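Long-range contacts in hypothetical protein (Staphylococcus aureus subsp. aureus, PDB 1QYI), which is of unknown function but probably belongs to the haloacid dehalogenase (HAD) superfamily, most of whose members are hydrolases: residues K3-V8 against A292-N297; L234-G239 against P256-D261; P285-Y290 against L328-K333; V318-D323 against I334-I339; G340-L345 against D360-H365. All coordinates share one frame; numbering follows the deposited sequence.

All five contacts belong to the Rossmann-like core of a HAD-type protein. Interactions 1 and 2 are the closest pair, their centres about 6 Å apart, because strands 3-6 and 233-237 are neighbours; F6 N lies 2.7 Å from G235 O. On its other side strand 3-6 meets strand 318-322, tying interaction 1 to interaction 4 (centres about 10 Å apart). Interaction 5 continues the sheet from the strand 337-341 that it shares with interaction 4. Interaction 3 joins two helices packed against this sheet, its centre about 9 Å from that of interaction 4. D7 and D323, at ends of neighbouring strands, bring carboxylates close together, consistent with the magnesium-binding site of HAD relatives.

Interaction 1. Residues K3-V8 against A292-N297; sequences KILFDV and AALYGN
L294 spreads its two methyls between the strand 3-6 and its own neighbour Y295: CD2 stands 3.3 Å above one face of the Y295 ring, offset toward the rim, while CD1 turns to the strand. That ring itself stays clear of the strand and touches I312 and V313. The contact packs the end of helix 288-295 on the parallel sheet of a Rossmann-like fold, as in HAD hydrolases, where D7 lies at the position of the first sequence motif. With CG anti to its backbone N (chi1 -160°), L294 brings CD1 within 4.2 Å of L5 CD1, and the two leucines cross at about a right angle. The other branch of L5, CD2, approaches the small methyl of A293, CB, at 4.5 Å; alanine suits a place where helix and strand come near. K3 runs its aliphatic chain past the last helical turn, CD lying 4.1 Å from L294 CG, and a bend at chi4 (-68°) swings the ammonium back toward A293, while a cation-pi contact with F262 engages it too. NZ is 3.7 Å from A293 O, too far to count as a bond, whereas the neighbouring methylene carbon CE rests 3.2 Å from L294 O.

Interaction 2. Residues L234-G239 against P256-D261; sequences LGIATG and PYFEAD
F258 and I236 form the tight part of this contact. Two successive carbons of the isoleucine's longer branch lie on the same side of the ring, set obliquely to it: I236 CG1 is 3.3 Å from F258 CD1, and I236 CD1 is 3.3 Å from F258 CE1. The first torsion of F258 (-59°) puts CG beside its backbone N, and the ring thereby reaches back over strand 233-237, with G235 O near its plane at the edge. F6, F12 and L224 also touch F258, so a large, flat, nonpolar residue suits this place between the sheet of the Rossmann-like core and the helix 217-229. L234 carries the contact toward Y257: L234 CD1 lies 4.1 Å from Y257 CB, the side chains running side by side, and 3.2 Å from Y257 O. Beyond this the packing slackens. The phenol end of Y257 leads away from the strand, the chain beyond F258 turns to the exposed E259, and a water fills in for direct backbone pairing. It accepts from L234 N at 3.2 Å and donates to Y257 O at 2.8 Å; K228 NZ adds a weak bond to that carbonyl. Direct adhesion is therefore nonpolar, while the one polar link across the contact runs through a water.

Interaction 3. Residues P285-Y290 against L328-K333; sequences PNPFSY and LLSAQK
This is a partly buried helix-to-helix contact, in which the start of helix 288-295, led by P287, sits against helix 325-334 beside S330. The CA atoms of P287 and S330 are only 4.7 Å apart, a closeness that a small residue such as serine permits. S330 CB packs 4.1 Å from P287 CB and 4.0 Å from Y290 CD2, which it meets obliquely. S330 OG lies 2.9 Å from P285 O and also bonds with A326 O of its own helix, two carbonyls close to one hydroxyl. Both helices lie on the same face of the Rossmann-like sheet, where Y290 and A331 each touch I320, and Y290 also reaches D327. N286 prepares the start of its helix: OD1 accepts from F288 N at 2.8 Å in the carbonyl plane, a capping bond that closes an Asx turn around P287, whose ring suits a position preceding the first helical turn. K333 covers the more open side. Its chain, bent at three successive torsions after CG departs anti to the backbone N (chi1 162°), folds across the proline at about a right angle, K333 CG touching P287 CG at 3.6 Å and K333 NZ lying 4.0 Å from P287 CD.

Interaction 4. Residues V318-D323 against I334-I339; sequences VFIVGD and IGATFI
V318 O, I320 and T337 begin a ladder of backbone bonds that joins two parallel strands. T337 N donates to V318 O, I320 N to T337 O at 2.8 Å, and I339 N to I320 O at 2.9 Å with a nearly straight angle of 167°; the last rung, G322 N to I339 O at 3.4 Å, is weak. F319 CA and V321 CA add C-H...O contacts to T337 O and I339 O. On one face of the sheet, F319 and T337 lie side by side, with T337 CG2 at the ring edge, 3.3 Å from F319 CD1, while T337 OG1 turns to K315 O. Further along, the branched V321 and I339 also run alongside each other, CG2 to CG2 at 3.7 Å; such beta-branched residues suit extended strands. On the opposite face I320 CG2 lies in the plane of the F338 ring at its edge, 3.9 Å from F338 CD1, and I320 CD1 meets I334 CD1 tip to tip at 4.1 Å. The ring crosses I320 because F338 CG leaves anti to its backbone N (chi1 179°). Strand 318-322, helix 325-334 and strand 337-341 make a beta-alpha-beta unit of the Rossmann-like fold, and L328 and A331 of that helix cover F338. G335, at positive phi, turns the chain out of the helix, and A336 then packs its methyl on V318. On the other side, L369 and V372 of helix 369-373 cover I339, while D360 OD2 accepts from F338 N.

Interaction 5. Residues G340-L345 against D360-H365; sequences GTLTGL and DYVINH
Backbone bonds between G340 and its neighbours Y361 and I363 hold this pair of parallel strands together. G340 N donates to Y361 O at 2.9 Å, arriving 34° out of the carbonyl plane, and I363 N donates to G340 O at 2.7 Å in an almost perfectly straight line (177°). Past the last paired residues the ladder frays: L342 N is shared between I363 O at 3.0 Å and N364 O at 3.3 Å, both weak. Two C-H...O contacts, V362 CA to G340 O and T341 CA to I363 O, supplement it. In the Rossmann-like sheet, strand 361-363 is the outermost strand beside 337-341, the two being linked through helix 351-356 as a beta-alpha-beta unit. Apolar packing falls mainly to L342. With CG beside the backbone N (chi1 -66°), its side chain comes against the oxygen end of the I363 carbonyl, L342 CG 3.4 Å from I363 O, and crosses V362 at about a right angle, L342 CD2 4.1 Å from V362 CG1. The threonines turn methyls toward the turn after the edge strand, T341 CG2 touching H365 CA at 3.4 Å and T343 CG2 touching H365 CB at 3.8 Å. Their hydroxyls serve elsewhere, T341 OG1 bonding weakly with G322 O and T343 OG1 with G10 O; threonine, with one polar and one apolar branch, suits places that need both. Polar ends of the 360-365 segment find partners outside the pair: N364 ND2 bonds with E368 OE2 and Y361 OH with L376 O.

Interaction 1. Residues K3-V8 against A292-N297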
# COMPACT_ATOMS: atom_id res chain seq x y z
N LYS A 3 9.07 -25.81 7.69
CA LYS A 3 8.24 -24.62 7.67
C LYS A 3 8.05 -24.04 6.28
O LYS A 3 8.88 -24.22 5.39
CB LYS A 3 8.83 -23.56 8.60
CG LYS A 3 8.23 -23.56 10.01
CD LYS A 3 8.85 -22.48 10.89
CE LYS A 3 7.95 -22.14 12.08
NZ LYS A 3 6.71 -21.45 11.64
N ILE A 4 6.93 -23.35 6.10
CA ILE A 4 6.63 -22.72 4.82
C ILE A 4 6.18 -21.30 5.12
O ILE A 4 5.11 -21.09 5.68
CB ILE A 4 5.55 -23.50 4.06
CG1 ILE A 4 5.08 -22.67 2.87
CG2 ILE A 4 4.43 -23.83 5.00
CD1 ILE A 4 4.27 -23.47 1.87
N LEU A 5 7.01 -20.34 4.74
CA LEU A 5 6.71 -18.94 4.98
C LEU A 5 6.02 -18.30 3.80
O LEU A 5 6.51 -18.33 2.66
CB LEU A 5 8.00 -18.20 5.33
CG LEU A 5 8.94 -18.92 6.29
CD1 LEU A 5 10.15 -18.06 6.55
CD2 LEU A 5 8.22 -19.25 7.60
N PHE A 6 4.86 -17.69 4.08
CA PHE A 6 4.02 -17.02 3.09
C PHE A 6 4.10 -15.50 3.12
O PHE A 6 4.37 -14.89 4.15
CB PHE A 6 2.55 -17.40 3.33
CG PHE A 6 2.19 -18.78 2.86
CD1 PHE A 6 1.94 -19.02 1.51
CD2 PHE A 6 2.09 -19.84 3.77
CE1 PHE A 6 1.58 -20.29 1.07
CE2 PHE A 6 1.73 -21.11 3.34
CZ PHE A 6 1.47 -21.34 1.98
N ASP A 7 3.87 -14.91 1.95
CA ASP A 7 3.83 -13.46 1.82
C ASP A 7 2.34 -13.18 1.65
O ASP A 7 1.60 -14.08 1.27
CB ASP A 7 4.61 -13.00 0.59
CG ASP A 7 4.54 -11.50 0.39
OD1 ASP A 7 4.43 -10.75 1.38
OD2 ASP A 7 4.62 -11.06 -0.78
N VAL A 8 1.89 -11.97 1.94
CA VAL A 8 0.47 -11.67 1.84
C VAL A 8 0.05 -11.10 0.49
O VAL A 8 -0.66 -11.76 -0.26
CB VAL A 8 0.02 -10.74 2.96
CG1 VAL A 8 -1.49 -10.62 2.95
CG2 VAL A 8 0.48 -11.29 4.31
N ALA A 292 12.15 -13.84 11.51
CA ALA A 292 11.31 -13.67 12.68
C ALA A 292 10.09 -14.58 12.58
O ALA A 292 9.61 -15.10 13.59
CB ALA A 292 10.86 -12.22 12.77
N ALA A 293 9.61 -14.78 11.36
CA ALA A 293 8.45 -15.62 11.11
C ALA A 293 8.82 -17.10 11.21
O ALA A 293 7.94 -17.96 11.34
CB ALA A 293 7.90 -15.32 9.73
N LEU A 294 10.11 -17.38 11.16
CA LEU A 294 10.58 -18.75 11.22
C LEU A 294 10.90 -19.21 12.64
O LEU A 294 10.38 -20.23 13.08
CB LEU A 294 11.82 -18.90 10.33
CG LEU A 294 12.20 -20.31 9.87
CD1 LEU A 294 13.04 -20.24 8.60
CD2 LEU A 294 12.93 -21.02 10.97
N TYR A 295 11.75 -18.47 13.35
CA TYR A 295 12.12 -18.86 14.71
C TYR A 295 11.18 -18.36 15.81
O TYR A 295 11.07 -18.97 16.87
CB TYR A 295 13.55 -18.41 15.01
CG TYR A 295 14.58 -18.97 14.06
CD1 TYR A 295 14.71 -20.35 13.87
CD2 TYR A 295 15.42 -18.12 13.33
CE1 TYR A 295 15.65 -20.87 12.98
CE2 TYR A 295 16.36 -18.63 12.43
CZ TYR A 295 16.47 -20.01 12.26
OH TYR A 295 17.38 -20.53 11.38
N GLY A 296 10.50 -17.25 15.56
CA GLY A 296 9.60 -16.72 16.56
C GLY A 296 9.67 -15.20 16.52
O GLY A 296 10.72 -14.64 16.23
N ASN A 297 8.57 -14.54 16.83
CA ASN A 297 8.57 -13.09 16.78
C ASN A 297 8.62 -12.43 18.15
O ASN A 297 7.62 -11.92 18.65
CB ASN A 297 7.35 -12.60 15.99
CG ASN A 297 7.38 -11.11 15.76
OD1 ASN A 297 8.43 -10.53 15.48
ND2 ASN A 297 6.21 -10.48 15.84

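Interaction 2. Residues L234-G239 against P256-D261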
# COMPACT_ATOMS: atom_id res chain seq x y z
N LEU A 234 3.23 -23.30 9.43
CA LEU A 234 3.03 -22.13 8.59
C LEU A 234 3.56 -20.82 9.19
O LEU A 234 3.65 -20.67 10.41
CB LEU A 234 1.54 -21.99 8.26
CG LEU A 234 0.84 -23.26 7.75
CD1 LEU A 234 -0.57 -22.91 7.30
CD2 LEU A 234 1.62 -23.87 6.60
N GLY A 235 3.91 -19.87 8.32
CA GLY A 235 4.42 -18.59 8.76
C GLY A 235 4.12 -17.44 7.80
O GLY A 235 3.89 -17.67 6.61
N ILE A 236 4.10 -16.21 8.31
CA ILE A 236 3.82 -15.02 7.49
C ILE A 236 4.84 -13.87 7.62
O ILE A 236 5.17 -13.46 8.73
CB ILE A 236 2.42 -14.41 7.81
CG1 ILE A 236 1.31 -15.39 7.42
CG2 ILE A 236 2.19 -13.14 7.00
CD1 ILE A 236 1.25 -15.66 5.93
N ALA A 237 5.32 -13.37 6.48
CA ALA A 237 6.24 -12.23 6.42
C ALA A 237 5.69 -11.28 5.34
O ALA A 237 5.70 -11.61 4.16
CB ALA A 237 7.66 -12.69 6.03
N THR A 238 5.20 -10.11 5.75
CA THR A 238 4.66 -9.15 4.79
C THR A 238 5.15 -7.73 5.04
O THR A 238 5.73 -7.43 6.09
CB THR A 238 3.11 -9.12 4.84
OG1 THR A 238 2.62 -8.17 3.88
CG2 THR A 238 2.62 -8.74 6.22
N GLY A 239 4.92 -6.86 4.06
CA GLY A 239 5.31 -5.46 4.18
C GLY A 239 4.19 -4.65 4.80
O GLY A 239 4.34 -3.47 5.09
N PRO A 256 -6.62 -18.49 11.85
CA PRO A 256 -6.49 -19.73 12.62
C PRO A 256 -5.41 -20.71 12.13
O PRO A 256 -5.02 -21.63 12.87
CB PRO A 256 -7.90 -20.32 12.54
CG PRO A 256 -8.76 -19.09 12.57
CD PRO A 256 -8.04 -18.17 11.60
N TYR A 257 -4.92 -20.52 10.91
CA TYR A 257 -3.89 -21.38 10.32
C TYR A 257 -2.49 -20.80 10.49
O TYR A 257 -1.52 -21.36 9.98
CB TYR A 257 -4.14 -21.57 8.83
CG TYR A 257 -5.47 -22.20 8.52
CD1 TYR A 257 -5.69 -23.56 8.76
CD2 TYR A 257 -6.51 -21.44 8.00
CE1 TYR A 257 -6.93 -24.15 8.49
CE2 TYR A 257 -7.75 -22.00 7.73
CZ TYR A 257 -7.95 -23.35 7.97
OH TYR A 257 -9.19 -23.89 7.71
N PHE A 258 -2.39 -19.69 11.21
CA PHE A 258 -1.11 -19.04 11.44
C PHE A 258 -0.96 -18.65 12.90
O PHE A 258 -1.77 -17.90 13.42
CB PHE A 258 -1.02 -17.77 10.59
CG PHE A 258 -1.16 -18.01 9.12
CD1 PHE A 258 -0.05 -18.27 8.34
CD2 PHE A 258 -2.42 -17.98 8.52
CE1 PHE A 258 -0.18 -18.50 6.98
CE2 PHE A 258 -2.56 -18.21 7.16
CZ PHE A 258 -1.43 -18.47 6.38
N GLU A 259 0.08 -19.16 13.56
CA GLU A 259 0.33 -18.82 14.96
C GLU A 259 0.76 -17.37 15.04
O GLU A 259 1.60 -16.93 14.26
CB GLU A 259 1.44 -19.70 15.54
CG GLU A 259 1.01 -20.52 16.72
CD GLU A 259 -0.08 -21.49 16.36
OE1 GLU A 259 -1.19 -21.03 16.01
OE2 GLU A 259 0.17 -22.72 16.40
N ALA A 260 0.20 -16.63 15.98
CA ALA A 260 0.55 -15.22 16.12
C ALA A 260 2.04 -14.95 16.31
O ALA A 260 2.53 -13.87 15.96
CB ALA A 260 -0.24 -14.60 17.28
N ASP A 261 2.78 -15.91 16.85
CA ASP A 261 4.22 -15.71 17.06
C ASP A 261 5.04 -15.90 15.80
O ASP A 261 6.25 -15.62 15.77
CB ASP A 261 4.73 -16.64 18.16
CG ASP A 261 5.38 -15.88 19.30
OD1 ASP A 261 5.60 -16.48 20.38
OD2 ASP A 261 5.67 -14.67 19.13
O HOH W 1 0.71 -22.49 11.18

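Interaction 3. Residues P285-Y290 against L328-K333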
# COMPACT_ATOMS: atom_id res chain seq x y z
N PRO A 285 13.75 -6.55 1.60
CA PRO A 285 14.87 -7.21 0.92
C PRO A 285 15.66 -7.97 1.98
O PRO A 285 16.16 -9.07 1.74
CB PRO A 285 15.65 -6.05 0.31
CG PRO A 285 14.61 -5.00 0.11
CD PRO A 285 13.76 -5.10 1.36
N ASN A 286 15.76 -7.38 3.17
CA ASN A 286 16.47 -7.98 4.29
C ASN A 286 15.60 -9.11 4.84
O ASN A 286 14.44 -8.91 5.18
CB ASN A 286 16.75 -6.93 5.38
CG ASN A 286 17.57 -7.48 6.55
OD1 ASN A 286 17.15 -8.42 7.22
ND2 ASN A 286 18.73 -6.89 6.79
N PRO A 287 16.16 -10.33 4.96
CA PRO A 287 15.47 -11.52 5.46
C PRO A 287 15.01 -11.48 6.92
O PRO A 287 14.46 -12.46 7.42
CB PRO A 287 16.49 -12.63 5.21
CG PRO A 287 17.79 -11.93 5.43
CD PRO A 287 17.59 -10.62 4.71
N PHE A 288 15.20 -10.35 7.59
CA PHE A 288 14.80 -10.22 8.99
C PHE A 288 13.40 -10.70 9.33
O PHE A 288 13.22 -11.49 10.26
CB PHE A 288 14.90 -8.77 9.45
CG PHE A 288 14.23 -8.53 10.77
CD1 PHE A 288 14.78 -9.02 11.94
CD2 PHE A 288 13.01 -7.85 10.84
CE1 PHE A 288 14.15 -8.85 13.17
CE2 PHE A 288 12.37 -7.67 12.06
CZ PHE A 288 12.94 -8.17 13.24
N SER A 289 12.41 -10.20 8.59
CA SER A 289 11.02 -10.57 8.85
C SER A 289 10.79 -12.05 8.58
O SER A 289 10.02 -12.70 9.30
CB SER A 289 10.07 -9.73 7.99
OG SER A 289 10.32 -9.95 6.61
N TYR A 290 11.45 -12.60 7.57
CA TYR A 290 11.29 -14.01 7.29
C TYR A 290 11.92 -14.82 8.41
O TYR A 290 11.42 -15.88 8.78
CB TYR A 290 11.91 -14.38 5.93
CG TYR A 290 10.90 -14.37 4.80
CD1 TYR A 290 9.75 -15.15 4.87
CD2 TYR A 290 11.07 -13.54 3.69
CE1 TYR A 290 8.78 -15.10 3.87
CE2 TYR A 290 10.11 -13.48 2.68
CZ TYR A 290 8.96 -14.26 2.77
OH TYR A 290 7.99 -14.20 1.79
N LEU A 328 12.60 -13.47 -3.07
CA LEU A 328 13.43 -14.49 -3.69
C LEU A 328 14.87 -14.39 -3.15
O LEU A 328 15.47 -15.39 -2.78
CB LEU A 328 13.39 -14.33 -5.22
CG LEU A 328 14.29 -15.25 -6.04
CD1 LEU A 328 13.63 -15.58 -7.38
CD2 LEU A 328 15.63 -14.56 -6.24
N LEU A 329 15.40 -13.17 -3.11
CA LEU A 329 16.75 -12.92 -2.61
C LEU A 329 16.83 -13.22 -1.11
O LEU A 329 17.87 -13.68 -0.62
CB LEU A 329 17.14 -11.47 -2.90
CG LEU A 329 17.90 -11.09 -4.19
CD1 LEU A 329 17.45 -11.93 -5.38
CD2 LEU A 329 17.68 -9.61 -4.46
N SER A 330 15.74 -12.98 -0.38
CA SER A 330 15.71 -13.27 1.06
C SER A 330 15.79 -14.78 1.29
O SER A 330 16.32 -15.23 2.30
CB SER A 330 14.42 -12.75 1.71
OG SER A 330 14.40 -11.33 1.80
N ALA A 331 15.26 -15.56 0.35
CA ALA A 331 15.30 -17.01 0.49
C ALA A 331 16.69 -17.52 0.08
O ALA A 331 17.28 -18.34 0.77
CB ALA A 331 14.22 -17.67 -0.37
N GLN A 332 17.21 -17.02 -1.03
CA GLN A 332 18.54 -17.43 -1.47
C GLN A 332 19.56 -17.01 -0.41
O GLN A 332 20.61 -17.63 -0.28
CB GLN A 332 18.88 -16.81 -2.81
CG GLN A 332 17.84 -17.14 -3.88
CD GLN A 332 18.33 -16.85 -5.29
OE1 GLN A 332 19.10 -15.91 -5.51
NE2 GLN A 332 17.87 -17.64 -6.24
N LYS A 333 19.23 -15.96 0.35
CA LYS A 333 20.08 -15.44 1.42
C LYS A 333 20.21 -16.36 2.62
O LYS A 333 21.32 -16.70 3.03
CB LYS A 333 19.55 -14.08 1.90
CG LYS A 333 20.09 -13.65 3.27
CD LYS A 333 21.61 -13.49 3.30
CE LYS A 333 22.04 -12.10 2.87
NZ LYS A 333 21.51 -11.05 3.79

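Interaction 4. Residues V318-D323 against I334-I339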
# COMPACT_ATOMS: atom_id res chain seq x y z
N VAL A 318 12.74 -25.08 4.83
CA VAL A 318 11.98 -23.85 4.70
C VAL A 318 11.67 -23.54 3.24
O VAL A 318 12.56 -23.56 2.39
CB VAL A 318 12.74 -22.67 5.34
CG1 VAL A 318 11.85 -21.42 5.34
CG2 VAL A 318 13.18 -23.02 6.75
N PHE A 319 10.40 -23.26 2.98
CA PHE A 319 9.89 -22.93 1.65
C PHE A 319 9.20 -21.56 1.72
O PHE A 319 8.16 -21.39 2.36
CB PHE A 319 8.84 -23.94 1.21
CG PHE A 319 9.38 -25.33 1.00
CD1 PHE A 319 10.16 -25.62 -0.11
CD2 PHE A 319 9.11 -26.33 1.93
CE1 PHE A 319 10.67 -26.89 -0.29
CE2 PHE A 319 9.62 -27.60 1.75
CZ PHE A 319 10.40 -27.88 0.64
N ILE A 320 9.78 -20.58 1.04
CA ILE A 320 9.22 -19.25 1.02
C ILE A 320 8.34 -19.13 -0.22
O ILE A 320 8.78 -19.39 -1.34
CB ILE A 320 10.34 -18.20 1.01
CG1 ILE A 320 10.96 -18.13 2.40
CG2 ILE A 320 9.79 -16.85 0.59
CD1 ILE A 320 12.13 -17.17 2.52
N VAL A 321 7.09 -18.74 0.02
CA VAL A 321 6.07 -18.58 -1.02
C VAL A 321 5.71 -17.11 -1.21
O VAL A 321 5.01 -16.51 -0.39
CB VAL A 321 4.78 -19.37 -0.65
CG1 VAL A 321 3.68 -19.14 -1.68
CG2 VAL A 321 5.09 -20.85 -0.52
N GLY A 322 6.18 -16.55 -2.31
CA GLY A 322 5.90 -15.16 -2.58
C GLY A 322 5.88 -14.87 -4.05
O GLY A 322 6.01 -15.76 -4.88
N ASP A 323 5.74 -13.60 -4.38
CA ASP A 323 5.69 -13.19 -5.77
C ASP A 323 6.75 -12.16 -6.10
O ASP A 323 7.15 -12.02 -7.25
CB ASP A 323 4.30 -12.62 -6.06
CG ASP A 323 3.97 -11.44 -5.18
OD1 ASP A 323 4.17 -11.52 -3.94
OD2 ASP A 323 3.51 -10.42 -5.73
N ILE A 334 19.07 -16.74 3.19
CA ILE A 334 19.02 -17.61 4.37
C ILE A 334 19.15 -19.09 4.02
O ILE A 334 19.23 -19.93 4.91
CB ILE A 334 17.69 -17.46 5.15
CG1 ILE A 334 16.54 -18.08 4.33
CG2 ILE A 334 17.44 -16.00 5.44
CD1 ILE A 334 15.20 -18.07 5.05
N GLY A 335 19.15 -19.40 2.73
CA GLY A 335 19.28 -20.78 2.30
C GLY A 335 17.98 -21.56 2.21
O GLY A 335 17.99 -22.79 2.26
N ALA A 336 16.85 -20.87 2.05
CA ALA A 336 15.57 -21.56 1.95
C ALA A 336 15.13 -21.77 0.51
O ALA A 336 15.57 -21.05 -0.40
CB ALA A 336 14.51 -20.79 2.71
N THR A 337 14.27 -22.76 0.29
CA THR A 337 13.77 -23.02 -1.05
C THR A 337 12.75 -21.94 -1.39
O THR A 337 11.88 -21.61 -0.58
CB THR A 337 13.10 -24.40 -1.15
OG1 THR A 337 14.10 -25.43 -1.13
CG2 THR A 337 12.29 -24.52 -2.43
N PHE A 338 12.87 -21.39 -2.60
CA PHE A 338 11.95 -20.34 -3.02
C PHE A 338 10.98 -20.80 -4.11
O PHE A 338 11.37 -21.44 -5.08
CB PHE A 338 12.72 -19.11 -3.53
CG PHE A 338 11.82 -18.00 -4.01
CD1 PHE A 338 11.10 -17.22 -3.10
CD2 PHE A 338 11.64 -17.78 -5.38
CE1 PHE A 338 10.21 -16.24 -3.54
CE2 PHE A 338 10.76 -16.81 -5.84
CZ PHE A 338 10.03 -16.03 -4.92
N ILE A 339 9.70 -20.47 -3.92
CA ILE A 339 8.69 -20.82 -4.89
C ILE A 339 7.88 -19.56 -5.19
O ILE A 339 7.15 -19.06 -4.34
CB ILE A 339 7.79 -21.99 -4.41
CG1 ILE A 339 6.45 -21.94 -5.17
CG2 ILE A 339 7.63 -21.96 -2.92
CD1 ILE A 339 5.57 -23.14 -4.95

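Interaction 5. Residues G340-L345 against D360-H365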
# COMPACT_ATOMS: atom_id res chain seq x y z
N GLY A 340 8.05 -19.05 -6.42
CA GLY A 340 7.36 -17.83 -6.83
C GLY A 340 5.97 -18.01 -7.41
O GLY A 340 5.69 -18.98 -8.12
N THR A 341 5.09 -17.06 -7.10
CA THR A 341 3.72 -17.10 -7.60
C THR A 341 3.53 -16.05 -8.68
O THR A 341 4.19 -15.02 -8.66
CB THR A 341 2.71 -16.83 -6.49
OG1 THR A 341 3.14 -17.46 -5.28
CG2 THR A 341 1.36 -17.40 -6.88
N LEU A 342 2.63 -16.31 -9.62
CA LEU A 342 2.40 -15.35 -10.69
C LEU A 342 1.16 -14.50 -10.45
O LEU A 342 0.50 -14.05 -11.39
CB LEU A 342 2.32 -16.06 -12.04
CG LEU A 342 3.62 -16.73 -12.46
CD1 LEU A 342 3.45 -17.35 -13.83
CD2 LEU A 342 4.74 -15.69 -12.48
N THR A 343 0.85 -14.28 -9.18
CA THR A 343 -0.31 -13.50 -8.80
C THR A 343 0.02 -12.07 -8.30
O THR A 343 -0.74 -11.47 -7.54
CB THR A 343 -1.14 -14.26 -7.74
OG1 THR A 343 -0.27 -14.97 -6.85
CG2 THR A 343 -2.06 -15.26 -8.43
N GLY A 344 1.15 -11.54 -8.76
CA GLY A 344 1.56 -10.19 -8.39
C GLY A 344 0.91 -9.16 -9.30
O GLY A 344 0.25 -9.52 -10.27
N LEU A 345 1.09 -7.88 -8.99
CA LEU A 345 0.49 -6.82 -9.81
C LEU A 345 0.90 -6.90 -11.29
O LEU A 345 0.16 -6.44 -12.16
CB LEU A 345 0.86 -5.44 -9.24
CG LEU A 345 0.10 -4.96 -8.00
CD1 LEU A 345 -1.39 -5.01 -8.30
CD2 LEU A 345 0.43 -5.83 -6.80
N ASP A 360 13.70 -21.39 -7.48
CA ASP A 360 13.56 -22.84 -7.37
C ASP A 360 12.34 -23.36 -8.13
O ASP A 360 12.45 -24.34 -8.88
CB ASP A 360 13.48 -23.24 -5.89
CG ASP A 360 14.74 -22.89 -5.13
OD1 ASP A 360 15.81 -23.41 -5.50
OD2 ASP A 360 14.66 -22.09 -4.17
N TYR A 361 11.20 -22.71 -7.95
CA TYR A 361 9.98 -23.11 -8.64
C TYR A 361 9.16 -21.88 -8.95
O TYR A 361 9.32 -20.84 -8.32
CB TYR A 361 9.13 -24.05 -7.77
CG TYR A 361 9.90 -25.21 -7.23
CD1 TYR A 361 10.59 -25.10 -6.03
CD2 TYR A 361 9.98 -26.41 -7.93
CE1 TYR A 361 11.34 -26.16 -5.53
CE2 TYR A 361 10.73 -27.47 -7.44
CZ TYR A 361 11.40 -27.34 -6.24
OH TYR A 361 12.14 -28.38 -5.74
N VAL A 362 8.28 -22.01 -9.93
CA VAL A 362 7.41 -20.91 -10.30
C VAL A 362 6.02 -21.52 -10.50
O VAL A 362 5.85 -22.45 -11.28
CB VAL A 362 7.90 -20.19 -11.58
CG1 VAL A 362 6.91 -19.11 -11.99
CG2 VAL A 362 9.26 -19.57 -11.33
N ILE A 363 5.04 -21.00 -9.77
CA ILE A 363 3.67 -21.50 -9.84
C ILE A 363 2.73 -20.39 -10.33
O ILE A 363 3.03 -19.22 -10.17
CB ILE A 363 3.26 -22.06 -8.44
CG1 ILE A 363 2.82 -23.50 -8.58
CG2 ILE A 363 2.17 -21.23 -7.79
CD1 ILE A 363 3.87 -24.37 -9.22
N ASN A 364 1.60 -20.76 -10.95
CA ASN A 364 0.66 -19.75 -11.44
C ASN A 364 -0.05 -19.06 -10.29
O ASN A 364 -0.25 -17.84 -10.32
CB ASN A 364 -0.39 -20.36 -12.37
CG ASN A 364 0.18 -20.72 -13.73
OD1 ASN A 364 0.68 -19.86 -14.46
ND2 ASN A 364 0.08 -21.99 -14.08
N HIS A 365 -0.44 -19.83 -9.29
CA HIS A 365 -1.13 -19.28 -8.12
C HIS A 365 -1.02 -20.22 -6.91
O HIS A 365 -0.60 -21.37 -7.04
CB HIS A 365 -2.59 -18.99 -8.46
CG HIS A 365 -3.32 -20.16 -9.06
ND1 HIS A 365 -3.66 -21.27 -8.33
CD2 HIS A 365 -3.75 -20.39 -10.32
CE1 HIS A 365 -4.29 -22.14 -9.11
NE2 HIS A 365 -4.35 -21.62 -10.33